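Local coordinates for protein homoaconitase small subunit (Methanocaldococcus jannaschii, PDB 2PKP) that pairs with a large subunit to form homoaconitase, a hydro-lyase that converts homocitrate to homoisocitrate through cis-homoaconitate, at residues E32-C37 with K75-K80. Sequence-based numbering, arbitrary orientation.
Sequences ELASHC and KYCGIK
Ala34 and Cys77 carry most of this small interface, in which no hydrogen bond crosses between 32-37 and 75-80. The methyl CB of Ala34 points toward 75-80, lying 3.4 Å from Tyr76 O and 3.5 Å from Tyr76 CB. Tyr76 touches through its carbonyl O and its CB; beyond CB the ring leads away and meets Tyr31 edge-to-face.

Sulfur makes the second set of contacts. Cys77 SG lies on the side of its own backbone N (chi1 -88°), roughly anti to the carbonyl carbon, which brings it to Ala34 O, 3.3 Å away. Cys77 SG also rests 3.5 Å from Cys37 CB. The two sulfurs, Cys37 SG and Cys77 SG, are 4.2 Å apart, too far for a disulfide.

Each segment contains a type I beta turn, Ala34 to Cys37 and Lys75 to Gly78, within the aconitase C-terminal (swivel) domain. The second turn ends helix 68-75 and leads toward strand 81-84, one of the parallel strands of the central sheet; Gly78, at phi 89°, takes the backbone out of the turn.

In 32-37, the turn is closed by Cys37 N bonding to Ala34 O at 3.0 Å, the carbonyl that Cys77 SG approaches. Cys37 and Ile79 both pack on Ile74 of helix 68-75 and Phe45 of helix 45-48.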
loop_
_atom_site.group_PDB
_atom_site.type_symbol
_atom_site.label_atom_id
_atom_site.label_comp_id
_atom_site.label_asym_id
_atom_site.label_seq_id
_atom_site.Cartn_x
_atom_site.Cartn_y
_atom_site.Cartn_z
ATOM N N GLU A 32 10.128 13.398 5.955
ATOM C CA GLU A 32 10.280 14.565 6.814
ATOM C C GLU A 32 9.006 15.388 6.677
ATOM O O GLU A 32 8.499 15.949 7.649
ATOM C CB GLU A 32 11.486 15.394 6.369
ATOM C CG GLU A 32 11.935 16.451 7.369
ATOM C CD GLU A 32 12.436 15.848 8.671
ATOM O OE1 GLU A 32 13.314 14.959 8.617
ATOM O OE2 GLU A 32 11.960 16.270 9.746
ATOM N N LEU A 33 8.496 15.456 5.453
ATOM C CA LEU A 33 7.270 16.183 5.170
ATOM C C LEU A 33 6.100 15.449 5.810
ATOM O O LEU A 33 5.229 16.058 6.430
ATOM C CB LEU A 33 7.053 16.274 3.657
ATOM C CG LEU A 33 7.987 17.215 2.888
ATOM C CD1 LEU A 33 7.793 17.036 1.385
ATOM C CD2 LEU A 33 7.700 18.658 3.302
ATOM N N ALA A 34 6.099 14.129 5.665
ATOM C CA ALA A 34 5.036 13.296 6.210
ATOM C C ALA A 34 4.910 13.436 7.724
ATOM O O ALA A 34 3.809 13.383 8.263
ATOM C CB ALA A 34 5.279 11.838 5.832
ATOM N N SER A 35 6.032 13.631 8.410
ATOM C CA SER A 35 6.013 13.764 9.861
ATOM C C SER A 35 5.228 14.991 10.335
ATOM O O SER A 35 4.947 15.136 11.523
ATOM C CB SER A 35 7.446 13.806 10.405
ATOM O OG SER A 35 8.132 14.959 9.954
ATOM N N HIS A 36 4.872 15.876 9.413
ATOM C CA HIS A 36 4.100 17.055 9.786
ATOM C C HIS A 36 2.805 17.170 8.996
ATOM O O HIS A 36 2.243 18.253 8.850
ATOM C CB HIS A 36 4.943 18.321 9.623
ATOM C CG HIS A 36 6.127 18.357 10.540
ATOM N ND1 HIS A 36 7.370 17.897 10.167
ATOM C CD2 HIS A 36 6.227 18.702 11.846
ATOM C CE1 HIS A 36 8.186 17.954 11.204
ATOM N NE2 HIS A 36 7.519 18.439 12.236
ATOM N N CYS A 37 2.329 16.033 8.500
ATOM C CA CYS A 37 1.096 15.996 7.734
ATOM C C CYS A 37 -0.079 16.433 8.605
ATOM O O CYS A 37 -0.241 15.951 9.727
ATOM C CB CYS A 37 0.855 14.580 7.201
ATOM S SG CYS A 37 -0.569 14.455 6.095
ATOM N N LYS A 75 0.859 10.990 1.181
ATOM C CA LYS A 75 1.319 9.715 0.643
ATOM C C LYS A 75 2.389 9.053 1.509
ATOM O O LYS A 75 2.366 7.833 1.708
ATOM C CB LYS A 75 1.849 9.909 -0.781
ATOM C CG LYS A 75 2.383 8.643 -1.447
ATOM C CD LYS A 75 2.972 8.977 -2.823
ATOM C CE LYS A 75 3.483 7.744 -3.572
ATOM N NZ LYS A 75 4.650 7.099 -2.906
ATOM N N TYR A 76 3.316 9.842 2.041
ATOM C CA TYR A 76 4.366 9.255 2.861
ATOM C C TYR A 76 3.997 8.928 4.306
ATOM O O TYR A 76 4.860 8.557 5.105
ATOM C CB TYR A 76 5.640 10.102 2.786
ATOM C CG TYR A 76 6.418 9.799 1.525
ATOM C CD1 TYR A 76 5.972 10.252 0.283
ATOM C CD2 TYR A 76 7.552 8.986 1.562
ATOM C CE1 TYR A 76 6.629 9.901 -0.889
ATOM C CE2 TYR A 76 8.217 8.624 0.394
ATOM C CZ TYR A 76 7.748 9.086 -0.827
ATOM O OH TYR A 76 8.384 8.721 -1.990
ATOM N N CYS A 77 2.713 9.055 4.629
ATOM C CA CYS A 77 2.209 8.695 5.953
ATOM C C CYS A 77 1.639 7.295 5.781
ATOM O O CYS A 77 1.168 6.676 6.734
ATOM C CB CYS A 77 1.084 9.631 6.406
ATOM S SG CYS A 77 1.621 11.117 7.255
ATOM N N GLY A 78 1.681 6.803 4.548
ATOM C CA GLY A 78 1.147 5.486 4.265
ATOM C C GLY A 78 -0.327 5.568 3.910
ATOM O O GLY A 78 -1.035 4.565 3.943
ATOM N N ILE A 79 -0.790 6.772 3.575
ATOM C CA ILE A 79 -2.183 6.992 3.199
ATOM C C ILE A 79 -2.330 6.877 1.685
ATOM O O ILE A 79 -1.728 7.636 0.931
ATOM C CB ILE A 79 -2.652 8.379 3.675
ATOM C CG1 ILE A 79 -2.635 8.413 5.206
ATOM C CG2 ILE A 79 -4.046 8.690 3.127
ATOM C CD1 ILE A 79 -2.928 9.773 5.801
ATOM N N LYS A 80 -3.139 5.917 1.248
ATOM C CA LYS A 80 -3.354 5.668 -0.172
ATOM C C LYS A 80 -4.514 6.446 -0.783
ATOM O O LYS A 80 -4.575 6.615 -1.999
ATOM C CB LYS A 80 -3.573 4.168 -0.405
ATOM C CG LYS A 80 -3.815 3.776 -1.858
ATOM C CD LYS A 80 -2.601 4.055 -2.728
ATOM C CE LYS A 80 -2.805 3.530 -4.142
ATOM N NZ LYS A 80 -1.588 3.722 -4.981
#